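Local atomic coordinates of ferredoxin (Rhodopseudomonas palustris, PDB entry 4LTU), a protein that carries a single [2Fe-2S] cluster and probably shuttles electrons to or from partner proteins, as adrenodoxin and putidaredoxin do. Residues P62-D65 against A66-D70; S83-S86 against C87-K90. All blocks are in the same frame, centred on the assembly; numbering follows the deposited sequence.

Overall arrangement
Contact 1 forms the amino-terminal end of helix 66-72 at the protein surface, and contact 2 is the buried turn where strand 83-85 leads into the cluster ligand Cys87; their centres lie 9 Å apart. Glu68 joins them: its OE2 forms a salt bridge of 2.6 Å with Arg84 NE and a probable hydrogen bond of 2.8 Å with Leu85 N. Nearby, Pro62 O packs 3.0 Å from Arg84 NH1. The cluster is bound directly in contact 2, through Cys87, whereas in contact 1 the side chain of Asn67 comes about 7 Å from it. Contact 1 thus lies near the cluster without binding it, and is tied through Glu68 to the strand that leads to the ligand.

Contact 1 of 2, residues P62-D65 against A66-D70; sequences PPVD and ANEDD
Asp65 reaches over the first turn of helix 66-72 and is bound to it twice, once by its side chain and once by its backbone. The carboxylate atom OD1 accepts from Glu68 N at 2.9 Å, with an N-H...O angle of 170°, and the donor arrives nearly along the C-O axis. With chi1 at 55°, CG sits between the backbone N and the carbonyl carbon, which folds the carboxylate back over the start of the helix. The backbone bond runs from Asp69 N to Asp65 O, also 2.9 Å long but more bent, and it closes the first helical turn. A negative carboxylate at this end would be expected to interact favourably with the helix dipole.

Water supplies a further polar link. One molecule accepts from Asp65 N and donates to Glu68 OE1 at 2.6 Å, so it bridges the cap residue and the glutamate. The two carboxylate planes stand 88° apart, and OD1 of Asp65 remains 4.7 Å from OE1 of Glu68. The other glutamate oxygen, OE2, is taken by a salt bridge to Arg84 and by Leu85 N, which would balance the charge of this buried side chain. Asp69 OD1 has its own salt bridge, to Arg79.

The apolar part rests on Val64 CG1, which touches Glu68 CB at 3.6 Å and lies 3.5 Å from Asp69 N. CG1, anti to the backbone N, is the branch turned to the helix, and the valine side chain crosses that of Glu68 at about a right angle, meeting its aliphatic portion. Together these features make an aspartate N-cap with a hydrophobic residue just before it, opening the short helix that flanks the cluster loop of this 2Fe-2S ferredoxin fold.

Contact 2 of 2, residues S83-S86 against C87-K90; sequences SRLS and CQIK. With FES (Fe2/s2 (inorganic) cluster), chain C.
Arg84 and Ile89 meet across the turn, their side chains crossing obliquely. Ile89 CD1 lies against Arg84 CB at 3.7 Å, while its CG1 stands over one face of the guanidinium, 3.9 Å above the plane and displaced toward the rim. Bends at chi2 and chi3 curl the arginine back so that its NH2 comes 3.2 Å from Gln88 O, at the guanidinium edge, and NE meets its salt-bridge partner Glu68.

Leu85 CB and Gln88 CG touch at 3.9 Å, next to the backbone hydrogen bond of 2.9 Å from Gln88 N to Leu85 O. Gln88 bends at chi2 (-58°), and its NE2 donates to Cys87 SG at 3.1 Å. The sulfur lies in the amide plane and the bond is nearly straight, at 168°; an N-H given to the ligating sulfur would be expected to draw some electron density from it. Cys87 SG binds the cluster iron FE2 at 2.1 Å.

The turn continues from edge strand 83-85, which pairs with strand 50-53. Helix 24-29 touches Ser86 and Cys87, helix 66-72 meets Leu85 and Gln88, and Cys49, just before strand 50-53, provides the other cysteine on the same iron.

Contact 1 of 2, residues P62-D65 against A66-D70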
ATOM      1  N   PRO A  62       7.047   2.444 -10.008  1.00 23.22           N
ATOM      2  CA  PRO A  62       7.646   1.321 -10.729  1.00 23.01           C
ATOM      3  C   PRO A  62       6.614   0.183 -10.888  1.00 23.27           C
ATOM      4  O   PRO A  62       5.709   0.056 -10.055  1.00 23.38           O
ATOM      5  CB  PRO A  62       8.794   0.900  -9.820  1.00 22.64           C
ATOM      6  CG  PRO A  62       9.177   2.177  -9.067  1.00 23.79           C
ATOM      7  CD  PRO A  62       7.818   2.822  -8.806  1.00 23.33           C
ATOM      8  N   PRO A  63       6.734  -0.640 -11.948  1.00 23.23           N
ATOM      9  CA  PRO A  63       5.732  -1.671 -12.200  1.00 23.04           C
ATOM     10  C   PRO A  63       5.745  -2.800 -11.155  1.00 22.62           C
ATOM     11  O   PRO A  63       6.740  -3.018 -10.475  1.00 22.65           O
ATOM     12  CB  PRO A  63       6.118  -2.215 -13.598  1.00 22.20           C
ATOM     13  CG  PRO A  63       7.078  -1.228 -14.155  1.00 23.47           C
ATOM     14  CD  PRO A  63       7.790  -0.654 -12.975  1.00 23.89           C
ATOM     15  N   VAL A  64       4.615  -3.463 -11.007  1.00 22.52           N
ATOM     16  CA  VAL A  64       4.520  -4.709 -10.245  1.00 22.79           C
ATOM     17  C   VAL A  64       5.452  -5.757 -10.864  1.00 22.19           C
ATOM     18  O   VAL A  64       5.494  -5.890 -12.088  1.00 22.39           O
ATOM     19  CB  VAL A  64       3.078  -5.245 -10.325  1.00 23.07           C
ATOM     20  CG1 VAL A  64       2.940  -6.523  -9.568  1.00 25.55           C
ATOM     21  CG2 VAL A  64       2.070  -4.198  -9.794  1.00 22.94           C
ATOM     22  N   ASP A  65       6.205  -6.501 -10.051  1.00 21.30           N
ATOM     23  CA  ASP A  65       6.973  -7.590 -10.646  1.00 20.67           C
ATOM     24  C   ASP A  65       6.214  -8.897 -10.681  1.00 21.05           C
ATOM     25  O   ASP A  65       5.023  -8.960 -10.339  1.00 21.40           O
ATOM     26  CB  ASP A  65       8.381  -7.749 -10.061  1.00 20.22           C
ATOM     27  CG  ASP A  65       8.403  -7.905  -8.565  1.00 19.42           C
ATOM     28  OD1 ASP A  65       7.422  -8.388  -7.927  1.00 20.74           O
ATOM     29  OD2 ASP A  65       9.462  -7.582  -8.024  1.00 14.59           O
ATOM     30  N   ALA A  66       6.899  -9.935 -11.135  1.00 21.39           N
ATOM     31  CA  ALA A  66       6.280 -11.234 -11.309  1.00 20.89           C
ATOM     32  C   ALA A  66       5.828 -11.806  -9.964  1.00 20.56           C
ATOM     33  O   ALA A  66       4.710 -12.337  -9.847  1.00 20.09           O
ATOM     34  CB  ALA A  66       7.228 -12.162 -11.995  1.00 20.69           C
ATOM     35  N   ASN A  67       6.695 -11.681  -8.962  1.00 20.40           N
ATOM     36  CA  ASN A  67       6.393 -12.122  -7.588  1.00 20.41           C
ATOM     37  C   ASN A  67       5.191 -11.389  -6.953  1.00 19.87           C
ATOM     38  O   ASN A  67       4.212 -12.020  -6.538  1.00 19.59           O
ATOM     39  CB  ASN A  67       7.646 -11.999  -6.705  1.00 20.89           C
ATOM     40  CG  ASN A  67       7.377 -12.367  -5.256  1.00 21.95           C
ATOM     41  OD1 ASN A  67       6.788 -13.408  -4.976  1.00 25.29           O
ATOM     42  ND2 ASN A  67       7.821 -11.524  -4.329  1.00 21.69           N
ATOM     43  N   GLU A  68       5.239 -10.060  -6.907  1.00 19.66           N
ATOM     44  CA  GLU A  68       4.099  -9.299  -6.388  1.00 19.26           C
ATOM     45  C   GLU A  68       2.824  -9.626  -7.140  1.00 19.47           C
ATOM     46  O   GLU A  68       1.745  -9.689  -6.517  1.00 20.22           O
ATOM     47  CB  GLU A  68       4.332  -7.800  -6.476  1.00 19.64           C
ATOM     48  CG  GLU A  68       3.141  -6.972  -5.955  1.00 17.96           C
ATOM     49  CD  GLU A  68       3.456  -5.497  -5.846  1.00 17.50           C
ATOM     50  OE1 GLU A  68       4.637  -5.113  -6.002  1.00 18.30           O
ATOM     51  OE2 GLU A  68       2.521  -4.715  -5.632  1.00 17.18           O
ATOM     52  N   ASP A  69       2.929  -9.815  -8.456  1.00 18.44           N
ATOM     53  CA  ASP A  69       1.743 -10.155  -9.272  1.00 19.35           C
ATOM     54  C   ASP A  69       1.078 -11.472  -8.887  1.00 19.39           C
ATOM     55  O   ASP A  69      -0.148 -11.569  -8.831  1.00 19.39           O
ATOM     56  CB  ASP A  69       2.064 -10.184 -10.762  1.00 18.74           C
ATOM     57  CG  ASP A  69       0.848 -10.447 -11.611  1.00 20.50           C
ATOM     58  OD1 ASP A  69      -0.041  -9.542 -11.663  1.00 19.54           O
ATOM     59  OD2 ASP A  69       0.787 -11.552 -12.239  1.00 20.62           O
ATOM     60  N   ASP A  70       1.870 -12.503  -8.628  1.00 20.20           N
ATOM     61  CA  ASP A  70       1.259 -13.752  -8.165  1.00 20.53           C
ATOM     62  C   ASP A  70       0.791 -13.678  -6.714  1.00 20.07           C
ATOM     63  O   ASP A  70      -0.249 -14.240  -6.370  1.00 20.47           O
ATOM     64  CB  ASP A  70       2.157 -14.950  -8.374  1.00 20.82           C
ATOM     65  CG  ASP A  70       1.458 -16.248  -8.027  1.00 23.39           C
ATOM     66  OD1 ASP A  70       0.504 -16.639  -8.761  1.00 25.11           O
ATOM     67  OD2 ASP A  70       1.854 -16.860  -7.004  1.00 25.43           O
TER
HETATM   68  O   HOH W   1       6.880  -5.092  -7.327  1.00 19.96           O

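Contact 2 of 2, residues S83-S86 against C87-K90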
ATOM      1  N   SER A  83      -4.505  -2.529  -7.614  1.00 17.41           N
ATOM      2  CA  SER A  83      -3.975  -3.251  -6.452  1.00 16.98           C
ATOM      3  C   SER A  83      -2.433  -3.263  -6.384  1.00 16.33           C
ATOM      4  O   SER A  83      -1.755  -3.417  -7.392  1.00 16.49           O
ATOM      5  CB  SER A  83      -4.547  -4.677  -6.436  1.00 17.37           C
ATOM      6  OG  SER A  83      -5.899  -4.685  -5.986  1.00 15.21           O
ATOM      7  N   ARG A  84      -1.891  -3.045  -5.193  1.00 15.77           N
ATOM      8  CA  ARG A  84      -0.450  -3.146  -4.941  1.00 14.96           C
ATOM      9  C   ARG A  84      -0.226  -3.737  -3.538  1.00 14.04           C
ATOM     10  O   ARG A  84      -1.114  -3.697  -2.687  1.00 13.51           O
ATOM     11  CB  ARG A  84       0.251  -1.775  -5.009  1.00 15.32           C
ATOM     12  CG  ARG A  84       0.486  -1.123  -6.394  1.00 16.79           C
ATOM     13  CD  ARG A  84       1.380  -1.928  -7.309  1.00 15.40           C
ATOM     14  NE  ARG A  84       2.580  -2.290  -6.581  1.00 18.40           N
ATOM     15  CZ  ARG A  84       3.787  -1.763  -6.765  1.00 17.99           C
ATOM     16  NH1 ARG A  84       4.016  -0.853  -7.712  1.00 17.02           N
ATOM     17  NH2 ARG A  84       4.777  -2.178  -5.993  1.00 18.48           N
ATOM     18  N   LEU A  85       0.966  -4.285  -3.322  1.00 13.67           N
ATOM     19  CA  LEU A  85       1.449  -4.657  -1.994  1.00 13.68           C
ATOM     20  C   LEU A  85       2.217  -3.468  -1.482  1.00 13.89           C
ATOM     21  O   LEU A  85       3.241  -3.106  -2.045  1.00 13.14           O
ATOM     22  CB  LEU A  85       2.381  -5.870  -2.062  1.00 13.87           C
ATOM     23  CG  LEU A  85       1.698  -7.201  -2.377  1.00 12.31           C
ATOM     24  CD1 LEU A  85       2.736  -8.260  -2.533  1.00  9.69           C
ATOM     25  CD2 LEU A  85       0.735  -7.531  -1.235  1.00  8.41           C
ATOM     26  N   SER A  86       1.681  -2.864  -0.429  1.00 13.92           N
ATOM     27  CA  SER A  86       2.191  -1.636   0.136  1.00 14.23           C
ATOM     28  C   SER A  86       3.603  -1.718   0.696  1.00 14.11           C
ATOM     29  O   SER A  86       4.266  -0.693   0.805  1.00 14.05           O
ATOM     30  CB  SER A  86       1.243  -1.117   1.217  1.00 14.35           C
ATOM     31  OG  SER A  86       1.258  -1.983   2.328  1.00 15.48           O
ATOM     32  N   CYS A  87       4.072  -2.906   1.056  1.00 14.74           N
ATOM     33  CA  CYS A  87       5.471  -3.044   1.499  1.00 15.01           C
ATOM     34  C   CYS A  87       6.430  -2.992   0.285  1.00 15.84           C
ATOM     35  O   CYS A  87       7.627  -2.752   0.443  1.00 15.29           O
ATOM     36  CB  CYS A  87       5.670  -4.328   2.320  1.00 15.19           C
ATOM     37  SG  CYS A  87       5.419  -5.890   1.401  1.00 12.40           S
ATOM     38  N   GLN A  88       5.888  -3.205  -0.916  1.00 15.79           N
ATOM     39  CA  GLN A  88       6.672  -3.091  -2.149  1.00 16.96           C
ATOM     40  C   GLN A  88       6.595  -1.686  -2.817  1.00 17.52           C
ATOM     41  O   GLN A  88       7.108  -1.491  -3.917  1.00 17.89           O
ATOM     42  CB  GLN A  88       6.261  -4.183  -3.155  1.00 17.06           C
ATOM     43  CG  GLN A  88       6.267  -5.592  -2.601  1.00 17.26           C
ATOM     44  CD  GLN A  88       7.596  -5.994  -2.054  1.00 17.86           C
ATOM     45  OE1 GLN A  88       8.552  -6.154  -2.810  1.00 21.36           O
ATOM     46  NE2 GLN A  88       7.687  -6.134  -0.725  1.00 16.77           N
ATOM     47  N   ILE A  89       5.955  -0.723  -2.159  1.00 17.69           N
ATOM     48  CA  ILE A  89       5.978   0.656  -2.640  1.00 18.02           C
ATOM     49  C   ILE A  89       7.013   1.472  -1.840  1.00 19.64           C
ATOM     50  O   ILE A  89       6.875   1.660  -0.622  1.00 19.49           O
ATOM     51  CB  ILE A  89       4.585   1.310  -2.540  1.00 17.39           C
ATOM     52  CG1 ILE A  89       3.607   0.649  -3.534  1.00 16.59           C
ATOM     53  CG2 ILE A  89       4.690   2.803  -2.772  1.00 15.83           C
ATOM     54  CD1 ILE A  89       2.116   0.859  -3.238  1.00 12.44           C
ATOM     55  N   LYS A  90       8.042   1.933  -2.539  1.00 20.69           N
ATOM     56  CA  LYS A  90       9.090   2.729  -1.954  1.00 23.14           C
ATOM     57  C   LYS A  90       8.805   4.203  -2.238  1.00 24.32           C
ATOM     58  O   LYS A  90       8.505   4.591  -3.381  1.00 24.32           O
ATOM     59  CB  LYS A  90      10.465   2.298  -2.501  1.00 23.58           C
ATOM     60  CG  LYS A  90      10.948   0.894  -2.007  1.00 24.34           C
ATOM     61  CD  LYS A  90      11.702   0.125  -3.132  1.00 28.73           C
ATOM     62  CE  LYS A  90      12.805  -0.845  -2.612  1.00 30.99           C
ATOM     63  NZ  LYS A  90      13.599  -1.478  -3.732  1.00 31.97           N
TER
HETATM   64 FE1  FES C 201       3.834  -9.562   3.501  1.00 17.72          FE
HETATM   65 FE2  FES C 201       3.743  -6.914   2.215  1.00 16.41          FE
HETATM   66  S1  FES C 201       3.889  -8.962   1.423  1.00 19.16           S
HETATM   67  S2  FES C 201       3.606  -7.513   4.293  1.00 15.65           S